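Local coordinates for A-type flavoprotein (PDB 2Q9U) that scavenges O2 as a flavodiiron protein, probably passing electrons from flavin mononucleotide to a mu-oxo-diiron site, at residues V8-M13 with I69-P74; K111-L116 with W127-D132; I243-R248 with H304-G309. All blocks are in the same frame, centred on the assembly; numbering follows the deposited sequence.

Interaction 1: residues V8-M13 with I69-P74; sequences VQDQEM and IAACCP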
# COMPACT_ATOMS: atom_id res chain seq x y z
N VAL A 8 -1.06 -1.24 -34.27
CA VAL A 8 -1.61 -0.03 -33.65
C VAL A 8 -2.75 0.51 -34.50
O VAL A 8 -2.76 0.32 -35.73
CB VAL A 8 -0.56 1.10 -33.42
CG1 VAL A 8 0.48 0.66 -32.37
CG2 VAL A 8 0.08 1.60 -34.75
N GLN A 9 -3.69 1.19 -33.85
CA GLN A 9 -4.76 1.87 -34.57
C GLN A 9 -4.33 3.31 -34.81
O GLN A 9 -3.93 4.00 -33.85
CB GLN A 9 -6.07 1.86 -33.75
CG GLN A 9 -7.19 2.67 -34.47
CD GLN A 9 -8.31 3.16 -33.56
OE1 GLN A 9 -8.30 2.93 -32.36
NE2 GLN A 9 -9.29 3.83 -34.15
N ASP A 10 -4.41 3.78 -36.06
CA ASP A 10 -4.16 5.21 -36.34
C ASP A 10 -5.33 6.02 -35.83
O ASP A 10 -6.48 5.62 -35.97
CB ASP A 10 -3.99 5.46 -37.84
CG ASP A 10 -2.85 4.67 -38.42
OD1 ASP A 10 -1.80 4.53 -37.74
OD2 ASP A 10 -3.02 4.14 -39.54
N GLN A 11 -5.02 7.14 -35.20
CA GLN A 11 -5.99 7.87 -34.44
C GLN A 11 -5.97 9.33 -34.87
O GLN A 11 -5.35 10.18 -34.23
CB GLN A 11 -5.76 7.66 -32.93
CG GLN A 11 -6.00 6.18 -32.52
CD GLN A 11 -5.65 5.87 -31.08
OE1 GLN A 11 -6.01 6.61 -30.17
NE2 GLN A 11 -4.96 4.75 -30.86
N GLU A 12 -6.65 9.61 -35.99
CA GLU A 12 -6.75 10.97 -36.53
C GLU A 12 -7.74 11.77 -35.68
O GLU A 12 -8.94 11.51 -35.69
CB GLU A 12 -7.15 10.93 -38.02
CG GLU A 12 -6.77 12.21 -38.79
CD GLU A 12 -7.17 12.16 -40.27
OE1 GLU A 12 -7.74 11.13 -40.69
OE2 GLU A 12 -6.89 13.14 -41.01
N MET A 13 -7.24 12.75 -34.94
CA MET A 13 -8.08 13.50 -34.01
C MET A 13 -8.84 14.62 -34.69
O MET A 13 -10.04 14.83 -34.44
CB MET A 13 -7.26 13.99 -32.86
CG MET A 13 -7.19 12.87 -31.79
SD MET A 13 -6.20 13.38 -30.46
CE MET A 13 -7.16 14.64 -29.62
N ILE A 69 4.17 6.44 -34.72
CA ILE A 69 4.66 7.38 -35.74
C ILE A 69 4.88 6.68 -37.09
O ILE A 69 4.42 7.17 -38.12
CB ILE A 69 5.99 8.08 -35.31
CG1 ILE A 69 5.71 8.99 -34.10
CG2 ILE A 69 6.50 9.00 -36.44
CD1 ILE A 69 7.00 9.49 -33.39
N ALA A 70 5.58 5.56 -37.08
CA ALA A 70 5.90 4.82 -38.31
C ALA A 70 4.64 4.36 -39.05
O ALA A 70 4.65 4.20 -40.28
CB ALA A 70 6.80 3.60 -37.99
N ALA A 71 3.55 4.15 -38.32
CA ALA A 71 2.31 3.74 -38.96
C ALA A 71 1.75 4.89 -39.80
O ALA A 71 1.08 4.65 -40.80
CB ALA A 71 1.29 3.28 -37.94
N CYS A 72 2.05 6.12 -39.38
CA CYS A 72 1.67 7.33 -40.12
C CYS A 72 2.66 7.75 -41.20
O CYS A 72 2.25 8.24 -42.25
CB CYS A 72 1.53 8.50 -39.16
SG CYS A 72 0.15 8.36 -37.99
N CYS A 73 3.95 7.61 -40.91
CA CYS A 73 4.99 8.11 -41.80
C CYS A 73 6.30 7.39 -41.47
O CYS A 73 6.64 7.29 -40.30
CB CYS A 73 5.16 9.60 -41.55
SG CYS A 73 6.32 10.44 -42.63
N PRO A 74 7.07 6.95 -42.51
CA PRO A 74 8.38 6.36 -42.20
C PRO A 74 9.22 7.33 -41.39
O PRO A 74 9.16 8.54 -41.63
CB PRO A 74 9.01 6.17 -43.59
CG PRO A 74 7.81 5.94 -44.49
CD PRO A 74 6.81 6.97 -43.96
O HOH W 1 -1.04 3.12 -40.94
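Asp10 and Val8 both send their side chains toward segment 69-74, and both meet the methyl of Ala71. Asp10 brings its carboxylate to this methyl, with OD1 3.3 Å from Ala71 CB. Val8 reaches it with one branch, and its CG2 lies 3.8 Å from Ala71 CB. With chi1 at -66°, CG1 is anti to the carbonyl carbon and CG2 falls between the backbone N and that carbon. The second carboxylate oxygen works through a water. The water donates to Asp10 OD2 at 2.6 Å and to Ala71 O, also at 2.6 Å. Cys72 is turned more to the flank, and its SG stays 4.3 Å from Asp10 OD1. The contact lies at the C-terminal end of helix 62-72, where Ile69 O accepts from both Cys72 N and Cys73 N. It joins this helix to the N-terminal segment that leads into strand 12-14, outermost within this chain, of the beta-lactamase-like part. Gln9 N is hydrogen-bonded to Asp279 of the second subunit, which also packs on Val8. Lys6 makes a long, weak ion pair with Asp10. The direct touch is therefore a methyl with one apolar and one charged neighbour, and polar coupling between the segments runs through the water.

Interaction 2: residues K111-L116 with W127-D132; sequences KCQEHL and WLIVDD
Gln113 OE1 accepts a hydrogen bond from Lys110 NZ and packs 3.5 Å from Ile129 CD1, while Gln113 CG and NE2 lie over one face of Trp127. The contact belongs to a beta-alpha-beta unit made of strand 105-108, helix 110-120 and strand 127-129. The segments of helix and strand run at 144° to each other, with axes 9.7 Å apart. Gln113 leaves the helix with CG anti to its own N (chi1 178°) and continues extended across the indole. Gln113 CG makes a CH-pi contact, 3.7 Å from the centroid of the Trp127 six-membered ring and almost straight above it. Gln113 NE2 lies farther along the same face, 3.3 Å from Trp127 CG, over the five-membered ring. The amide is tilted 69° to the indole, so the two are not stacked flat. Ile129 crosses Gln113 at about a right angle and touches the amide carbon with CD1. Cys108 of the neighbouring strand also touches Gln113 and Trp127. On another side of the helix, His115 bonds to Asp155 and meets the ring of Phe382 of the third subunit. Leu116 takes the edge of the indole: its CD1 is near the ring plane, 3.8 Å from Trp127 CZ3.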
# COMPACT_ATOMS: atom_id res chain seq x y z
N LYS A 111 16.18 27.71 -24.39
CA LYS A 111 16.14 27.13 -23.05
C LYS A 111 15.82 25.63 -23.13
O LYS A 111 16.43 24.82 -22.42
CB LYS A 111 15.16 27.88 -22.15
CG LYS A 111 15.19 27.41 -20.71
CD LYS A 111 16.55 27.68 -20.04
CE LYS A 111 16.61 29.09 -19.50
NZ LYS A 111 17.85 29.28 -18.72
N CYS A 112 14.88 25.27 -24.00
CA CYS A 112 14.52 23.86 -24.16
C CYS A 112 15.71 23.06 -24.71
O CYS A 112 16.03 22.02 -24.18
CB CYS A 112 13.25 23.68 -25.00
SG CYS A 112 12.66 21.96 -25.02
N GLN A 113 16.38 23.57 -25.73
CA GLN A 113 17.57 22.90 -26.28
C GLN A 113 18.66 22.66 -25.22
O GLN A 113 19.18 21.56 -25.12
CB GLN A 113 18.14 23.66 -27.47
CG GLN A 113 19.43 23.03 -28.06
CD GLN A 113 20.27 24.04 -28.82
OE1 GLN A 113 20.38 25.20 -28.40
NE2 GLN A 113 20.83 23.62 -29.95
N GLU A 114 18.98 23.69 -24.45
CA GLU A 114 19.95 23.57 -23.34
C GLU A 114 19.59 22.44 -22.37
O GLU A 114 20.45 21.65 -21.98
CB GLU A 114 20.05 24.91 -22.61
CG GLU A 114 20.78 25.96 -23.46
CD GLU A 114 20.74 27.38 -22.92
OE1 GLU A 114 19.91 27.69 -22.04
OE2 GLU A 114 21.56 28.19 -23.40
N HIS A 115 18.31 22.36 -22.00
CA HIS A 115 17.85 21.35 -21.05
C HIS A 115 17.84 19.95 -21.69
O HIS A 115 18.27 18.98 -21.05
CB HIS A 115 16.49 21.72 -20.43
CG HIS A 115 16.54 22.91 -19.51
ND1 HIS A 115 15.41 23.54 -19.03
CD2 HIS A 115 17.59 23.62 -19.01
CE1 HIS A 115 15.76 24.57 -18.27
NE2 HIS A 115 17.08 24.63 -18.24
N LEU A 116 17.36 19.83 -22.93
CA LEU A 116 17.39 18.56 -23.65
C LEU A 116 18.82 18.00 -23.76
O LEU A 116 19.07 16.80 -23.57
CB LEU A 116 16.80 18.70 -25.07
CG LEU A 116 15.29 18.85 -25.20
CD1 LEU A 116 14.89 19.28 -26.65
CD2 LEU A 116 14.56 17.58 -24.78
N TRP A 127 19.37 21.03 -34.99
CA TRP A 127 18.46 21.88 -34.25
C TRP A 127 17.97 23.05 -35.09
O TRP A 127 18.67 23.53 -35.98
CB TRP A 127 19.18 22.44 -33.02
CG TRP A 127 19.73 21.40 -32.08
CD1 TRP A 127 21.01 20.90 -32.05
CD2 TRP A 127 19.02 20.78 -31.02
NE1 TRP A 127 21.12 19.97 -31.04
CE2 TRP A 127 19.92 19.89 -30.38
CE3 TRP A 127 17.69 20.87 -30.55
CZ2 TRP A 127 19.53 19.08 -29.30
CZ3 TRP A 127 17.32 20.08 -29.45
CH2 TRP A 127 18.23 19.20 -28.84
N LEU A 128 16.75 23.48 -34.82
CA LEU A 128 16.26 24.77 -35.27
C LEU A 128 15.74 25.47 -34.03
O LEU A 128 14.73 25.04 -33.44
CB LEU A 128 15.14 24.62 -36.31
CG LEU A 128 14.47 25.92 -36.75
CD1 LEU A 128 15.48 26.93 -37.36
CD2 LEU A 128 13.32 25.63 -37.72
N ILE A 129 16.45 26.52 -33.62
CA ILE A 129 16.04 27.30 -32.45
C ILE A 129 15.01 28.37 -32.80
O ILE A 129 15.23 29.23 -33.69
CB ILE A 129 17.25 27.91 -31.71
CG1 ILE A 129 18.27 26.81 -31.28
CG2 ILE A 129 16.78 28.75 -30.50
CD1 ILE A 129 17.67 25.56 -30.58
N VAL A 130 13.87 28.32 -32.11
CA VAL A 130 12.73 29.20 -32.40
C VAL A 130 12.46 30.10 -31.21
O VAL A 130 12.96 29.85 -30.11
CB VAL A 130 11.45 28.40 -32.77
CG1 VAL A 130 11.68 27.62 -34.07
CG2 VAL A 130 11.02 27.45 -31.62
N ASP A 131 11.70 31.17 -31.44
CA ASP A 131 11.26 32.05 -30.37
C ASP A 131 9.85 32.52 -30.66
O ASP A 131 9.21 32.01 -31.57
CB ASP A 131 12.23 33.23 -30.20
CG ASP A 131 12.35 34.09 -31.45
OD1 ASP A 131 11.52 33.94 -32.37
OD2 ASP A 131 13.28 34.93 -31.48
N ASP A 132 9.36 33.50 -29.88
CA ASP A 132 7.98 33.92 -29.96
C ASP A 132 7.66 34.76 -31.20
O ASP A 132 6.52 35.16 -31.41
CB ASP A 132 7.51 34.58 -28.65
CG ASP A 132 8.06 36.00 -28.45
OD1 ASP A 132 8.96 36.44 -29.21
OD2 ASP A 132 7.56 36.68 -27.53

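Interaction 3: residues I243-R248 with H304-G309; sequences IAEYDR and HTYDSG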
# COMPACT_ATOMS: atom_id res chain seq x y z
N ILE A 243 -10.68 26.46 -19.91
CA ILE A 243 -10.13 27.82 -19.98
C ILE A 243 -10.66 28.67 -18.82
O ILE A 243 -9.86 29.36 -18.16
CB ILE A 243 -10.43 28.50 -21.34
CG1 ILE A 243 -9.63 27.80 -22.45
CG2 ILE A 243 -10.03 29.98 -21.30
CD1 ILE A 243 -10.10 28.13 -23.87
N ALA A 244 -11.97 28.60 -18.58
CA ALA A 244 -12.60 29.38 -17.48
C ALA A 244 -12.04 29.05 -16.09
O ALA A 244 -11.86 29.95 -15.27
CB ALA A 244 -14.09 29.21 -17.49
N GLU A 245 -11.75 27.77 -15.84
CA GLU A 245 -11.14 27.36 -14.56
C GLU A 245 -9.72 27.92 -14.40
O GLU A 245 -9.38 28.47 -13.35
CB GLU A 245 -11.14 25.83 -14.42
CG GLU A 245 -10.50 25.30 -13.09
CD GLU A 245 -11.29 25.68 -11.84
OE1 GLU A 245 -12.51 25.93 -11.94
OE2 GLU A 245 -10.69 25.71 -10.74
N TYR A 246 -8.88 27.75 -15.42
CA TYR A 246 -7.54 28.36 -15.39
C TYR A 246 -7.62 29.88 -15.19
O TYR A 246 -6.82 30.48 -14.44
CB TYR A 246 -6.79 28.07 -16.69
CG TYR A 246 -5.98 26.82 -16.72
CD1 TYR A 246 -5.70 26.08 -15.56
CD2 TYR A 246 -5.42 26.40 -17.93
CE1 TYR A 246 -4.93 24.92 -15.63
CE2 TYR A 246 -4.65 25.27 -18.00
CZ TYR A 246 -4.40 24.53 -16.85
OH TYR A 246 -3.61 23.41 -16.98
N ASP A 247 -8.58 30.51 -15.86
CA ASP A 247 -8.74 31.97 -15.73
C ASP A 247 -9.09 32.40 -14.30
O ASP A 247 -8.47 33.31 -13.75
CB ASP A 247 -9.78 32.49 -16.72
CG ASP A 247 -9.85 34.01 -16.72
OD1 ASP A 247 -8.80 34.63 -17.00
OD2 ASP A 247 -10.92 34.58 -16.41
N ARG A 248 -10.09 31.74 -13.71
CA ARG A 248 -10.47 32.02 -12.33
C ARG A 248 -9.29 31.75 -11.42
O ARG A 248 -8.91 32.61 -10.62
CB ARG A 248 -11.69 31.20 -11.90
CG ARG A 248 -13.03 31.74 -12.42
CD ARG A 248 -14.22 30.96 -11.83
NE ARG A 248 -14.07 29.51 -12.05
CZ ARG A 248 -14.60 28.84 -13.07
NH1 ARG A 248 -15.32 29.47 -13.99
NH2 ARG A 248 -14.40 27.53 -13.18
N HIS A 304 -7.74 19.50 -2.44
CA HIS A 304 -8.80 20.06 -1.64
C HIS A 304 -8.51 21.45 -1.11
O HIS A 304 -9.38 22.29 -1.10
CB HIS A 304 -9.29 19.07 -0.55
CG HIS A 304 -10.05 17.93 -1.14
ND1 HIS A 304 -11.29 18.10 -1.71
CD2 HIS A 304 -9.74 16.62 -1.29
CE1 HIS A 304 -11.74 16.93 -2.16
NE2 HIS A 304 -10.80 16.02 -1.93
N THR A 305 -7.27 21.68 -0.70
CA THR A 305 -6.84 23.01 -0.24
C THR A 305 -6.88 24.05 -1.37
O THR A 305 -7.16 25.23 -1.10
CB THR A 305 -5.45 22.99 0.43
OG1 THR A 305 -4.45 22.46 -0.47
CG2 THR A 305 -5.46 22.14 1.72
N TYR A 306 -6.53 23.64 -2.57
CA TYR A 306 -6.73 24.42 -3.80
C TYR A 306 -8.00 25.31 -3.83
O TYR A 306 -7.92 26.47 -4.02
CB TYR A 306 -6.65 23.51 -5.03
CG TYR A 306 -7.02 24.10 -6.36
CD1 TYR A 306 -6.15 24.87 -7.05
CD2 TYR A 306 -8.24 23.85 -6.95
CE1 TYR A 306 -6.48 25.39 -8.29
CE2 TYR A 306 -8.58 24.36 -8.14
CZ TYR A 306 -7.69 25.14 -8.82
OH TYR A 306 -8.00 25.64 -10.02
N ASP A 307 -9.14 24.70 -3.56
CA ASP A 307 -10.42 25.35 -3.79
C ASP A 307 -11.25 25.41 -2.51
O ASP A 307 -12.48 25.49 -2.56
CB ASP A 307 -11.20 24.64 -4.89
CG ASP A 307 -11.65 23.25 -4.48
OD1 ASP A 307 -11.23 22.78 -3.40
OD2 ASP A 307 -12.42 22.62 -5.24
N SER A 308 -10.58 25.35 -1.37
CA SER A 308 -11.22 25.63 -0.08
C SER A 308 -11.16 27.14 0.17
O SER A 308 -10.17 27.80 -0.20
CB SER A 308 -10.48 24.90 1.07
OG SER A 308 -10.60 23.50 0.95
N GLY A 309 -12.20 27.65 0.82
CA GLY A 309 -12.26 29.03 1.26
C GLY A 309 -11.58 29.18 2.61
O GLY A 309 -11.22 30.27 2.99
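The Tyr306 ring meets the Glu245 carboxylate at its edge, with OE2 near the ring plane and the two planes 50° apart. The guanidinium of Arg248 is flanked too: Ala244 O sits 3.6 Å above the centre of one face, and Glu245 OE1 is at the edge. Tyr306 OH donates to Glu245 OE2 at 2.8 Å and uses the anti lone pair of that oxygen. Arg248 NH2 donates to Glu245 OE1, also at 2.8 Å and with an N-H...O angle of 154°, in a salt bridge. OE1 is met on its anti side, somewhat out of the carboxylate plane. Each oxygen thus has a donor of its own, which should limit rotation of the carboxylate and is consistent with its being ionised. Glu245 sits on helix 236-250, which follows the last strand of the lactamase-like part. Tyr306 lies on the segment that leads from helix 298-306 to strand 310-314 in the flavodoxin-like part. The bond therefore spans the two parts of one chain. Glu245 reaches across by a bend at chi2 (66°), and Tyr306 comes from the opposite direction. Helix 189-204 packs alongside, with Lys197 against Glu245 and Ala201 against Tyr306.

In the fold
Interactions 1 and 2 both reach the seven-stranded mixed sheet of the lactamase-like part, near the strands that are outermost within this chain. Their centres are 26 Å apart. Interaction 3 lies away from that sheet and connects helix 236-250 with the flavodoxin-like part. It is the buried one, though the area between its segments is the smallest, and it depends on direct charged and polar bonds. Interaction 2 is partly buried and is mostly packing over an aromatic face, between elements close in sequence. Interaction 1 is also partly buried, includes an exposed residue, and pairs a small direct methyl contact with a water bridge. Other subunits approach interactions 1 and 2, whereas none touches the segments of interaction 3.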